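Local coordinates for protein phosphoribosylaminoimidazole carboxylase (Bombyx mori, PDB 4JA0) that probably catalyses two steps of de novo purine biosynthesis, pairing an AIR carboxylase domain with a SAICAR synthetase domain in one chain, at residues A[212-217]-A[228-233]. Sequence-based numbering, arbitrary orientation.
Sequences DSDSWR and VDKQVY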
loop_
_atom_site.group_PDB
_atom_site.type_symbol
_atom_site.label_atom_id
_atom_site.label_comp_id
_atom_site.label_asym_id
_atom_site.label_seq_id
_atom_site.Cartn_x
_atom_site.Cartn_y
_atom_site.Cartn_z
ATOM N N ASP A 212 37.369 -20.660 41.858
ATOM C CA ASP A 212 37.250 -21.969 42.495
ATOM C C ASP A 212 36.288 -21.884 43.682
ATOM O O ASP A 212 35.469 -20.966 43.737
ATOM C CB ASP A 212 38.621 -22.523 42.923
ATOM C CG ASP A 212 39.374 -21.597 43.879
ATOM O OD1 ASP A 212 38.705 -20.849 44.621
ATOM O OD2 ASP A 212 40.631 -21.655 43.936
ATOM N N SER A 213 36.378 -22.822 44.627
ATOM C CA SER A 213 35.500 -22.781 45.802
ATOM C C SER A 213 35.865 -21.688 46.780
ATOM O O SER A 213 35.160 -21.486 47.768
ATOM C CB SER A 213 35.424 -24.115 46.532
ATOM O OG SER A 213 34.717 -25.072 45.770
ATOM N N ASP A 214 36.952 -20.975 46.506
ATOM C CA ASP A 214 37.298 -19.808 47.313
ATOM C C ASP A 214 36.647 -18.550 46.733
ATOM O O ASP A 214 36.485 -17.558 47.418
ATOM C CB ASP A 214 38.822 -19.637 47.380
ATOM C CG ASP A 214 39.520 -20.806 48.086
ATOM O OD1 ASP A 214 38.917 -21.398 49.011
ATOM O OD2 ASP A 214 40.663 -21.146 47.707
ATOM N N SER A 215 36.203 -18.640 45.486
ATOM C CA SER A 215 35.687 -17.496 44.761
ATOM C C SER A 215 34.189 -17.299 44.945
ATOM O O SER A 215 33.663 -16.218 44.665
ATOM C CB SER A 215 35.960 -17.668 43.261
ATOM O OG SER A 215 37.285 -18.091 43.007
ATOM N N TRP A 216 33.500 -18.317 45.436
ATOM C CA TRP A 216 32.048 -18.251 45.460
ATOM C C TRP A 216 31.364 -18.749 46.720
ATOM O O TRP A 216 32.000 -19.218 47.659
ATOM C CB TRP A 216 31.464 -18.958 44.227
ATOM C CG TRP A 216 31.750 -20.441 44.117
ATOM C CD1 TRP A 216 31.824 -21.346 45.131
ATOM C CD2 TRP A 216 31.989 -21.176 42.909
ATOM N NE1 TRP A 216 32.091 -22.596 44.636
ATOM C CE2 TRP A 216 32.204 -22.522 43.274
ATOM C CE3 TRP A 216 32.034 -20.827 41.551
ATOM C CZ2 TRP A 216 32.465 -23.521 42.334
ATOM C CZ3 TRP A 216 32.288 -21.821 40.616
ATOM C CH2 TRP A 216 32.501 -23.151 41.011
ATOM N N ARG A 217 30.045 -18.644 46.718
ATOM C CA ARG A 217 29.233 -19.122 47.818
ATOM C C ARG A 217 28.175 -20.064 47.238
ATOM O O ARG A 217 27.335 -19.655 46.438
ATOM C CB ARG A 217 28.617 -17.924 48.528
ATOM C CG ARG A 217 28.047 -18.204 49.889
ATOM C CD ARG A 217 27.873 -16.899 50.640
ATOM N NE ARG A 217 29.075 -16.513 51.378
ATOM C CZ ARG A 217 29.447 -15.254 51.625
ATOM N NH1 ARG A 217 28.739 -14.226 51.165
ATOM N NH2 ARG A 217 30.554 -15.016 52.320
ATOM N N VAL A 228 28.845 -25.330 50.750
ATOM C CA VAL A 228 29.972 -26.179 50.365
ATOM C C VAL A 228 31.187 -25.336 50.018
ATOM O O VAL A 228 32.211 -25.848 49.552
ATOM C CB VAL A 228 29.616 -27.074 49.148
ATOM C CG1 VAL A 228 30.467 -28.319 49.138
ATOM C CG2 VAL A 228 28.187 -27.484 49.210
ATOM N N ASP A 229 31.059 -24.030 50.209
ATOM C CA ASP A 229 32.127 -23.106 49.833
ATOM C C ASP A 229 33.072 -22.814 51.000
ATOM O O ASP A 229 32.980 -23.412 52.072
ATOM C CB ASP A 229 31.525 -21.796 49.329
ATOM C CG ASP A 229 30.547 -21.204 50.311
ATOM O OD1 ASP A 229 29.574 -21.903 50.680
ATOM O OD2 ASP A 229 30.756 -20.040 50.722
ATOM N N LYS A 230 33.965 -21.861 50.773
ATOM C CA LYS A 230 34.950 -21.408 51.754
ATOM C C LYS A 230 34.331 -20.656 52.966
ATOM O O LYS A 230 35.043 -20.199 53.861
ATOM C CB LYS A 230 35.981 -20.531 51.019
ATOM C CG LYS A 230 37.245 -20.160 51.773
ATOM C CD LYS A 230 37.847 -18.904 51.160
ATOM C CE LYS A 230 38.960 -18.348 52.009
ATOM N NZ LYS A 230 39.467 -17.070 51.446
ATOM N N GLN A 231 33.008 -20.541 53.006
ATOM C CA GLN A 231 32.361 -19.935 54.161
ATOM C C GLN A 231 32.441 -20.888 55.356
ATOM O O GLN A 231 32.475 -20.458 56.509
ATOM C CB GLN A 231 30.904 -19.576 53.858
ATOM C CG GLN A 231 30.268 -18.635 54.880
ATOM C CD GLN A 231 31.041 -17.326 55.041
ATOM O OE1 GLN A 231 31.597 -16.799 54.074
ATOM N NE2 GLN A 231 31.077 -16.797 56.264
ATOM N N VAL A 232 32.469 -22.187 55.068
ATOM C CA VAL A 232 32.597 -23.204 56.102
ATOM C C VAL A 232 33.885 -22.979 56.880
ATOM O O VAL A 232 33.914 -23.053 58.119
ATOM C CB VAL A 232 32.595 -24.623 55.493
ATOM C CG1 VAL A 232 33.068 -25.650 56.504
ATOM C CG2 VAL A 232 31.204 -24.979 54.988
ATOM N N TYR A 233 34.948 -22.679 56.139
ATOM C CA TYR A 233 36.243 -22.414 56.750
ATOM C C TYR A 233 36.243 -21.077 57.525
ATOM O O TYR A 233 36.823 -20.985 58.606
ATOM C CB TYR A 233 37.344 -22.449 55.681
ATOM C CG TYR A 233 38.720 -22.091 56.195
ATOM C CD1 TYR A 233 39.303 -20.869 55.883
ATOM C CD2 TYR A 233 39.436 -22.972 57.007
ATOM C CE1 TYR A 233 40.560 -20.542 56.353
ATOM C CE2 TYR A 233 40.704 -22.646 57.485
ATOM C CZ TYR A 233 41.260 -21.424 57.151
ATOM O OH TYR A 233 42.512 -21.070 57.608
#
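Arg217, at the start of strand 216-220, reaches Gln231 in the first turn of helix 231-235: Arg217 NH2 donates to Gln231 OE1 at 2.7 Å. The amide oxygen is met from above its carbonyl plane, and the guanidinium and amide planes stand 74° apart. Arg217 gets there by leaving the backbone with CG anti to N (chi1 -165°) and bending at chi3, while Gln231 bends at chi2. Arg234 NH1 also donates to Gln231 OE1, and Arg217 NH1 forms a salt bridge with Asp192, so each group has a second polar partner.

The charge pairing with Asp229 is long: Asp229 OD2 lies 4.0 Å from Arg217 NE and touches Arg217 CG more closely, at 3.4 Å, with the carboxylate and guanidinium planes 70° apart. The same oxygen accepts a weak capping bond from Gln231 N.

One backbone bond joins the segments, from Lys230 N to Ser213 O at 3.3 Å. Ser213 is the middle residue of an Asx turn in which Asp212 OD1 accepts from Asp214 N.

The remaining contacts are van der Waals ones. Asp229 CB sits at the edge of the Trp216 indole, 4.2 Å from Trp216 CD1, while Asp212 O lies over the centre of one ring face. Lys230 CG and CD each pass 3.5 Å from Asp214 OD1; the chain runs on extended, its NZ pairing with Asp46.

In the SAICAR synthetase part of the chain, an Asp-capped helix start thereby packs against the loop leading into strand 216-220, which pairs antiparallel with strand 188-200; helix 241-257 touches Ser213, Asp214, Val228 and Val232, and helix 57-74 Asp212 and Trp216.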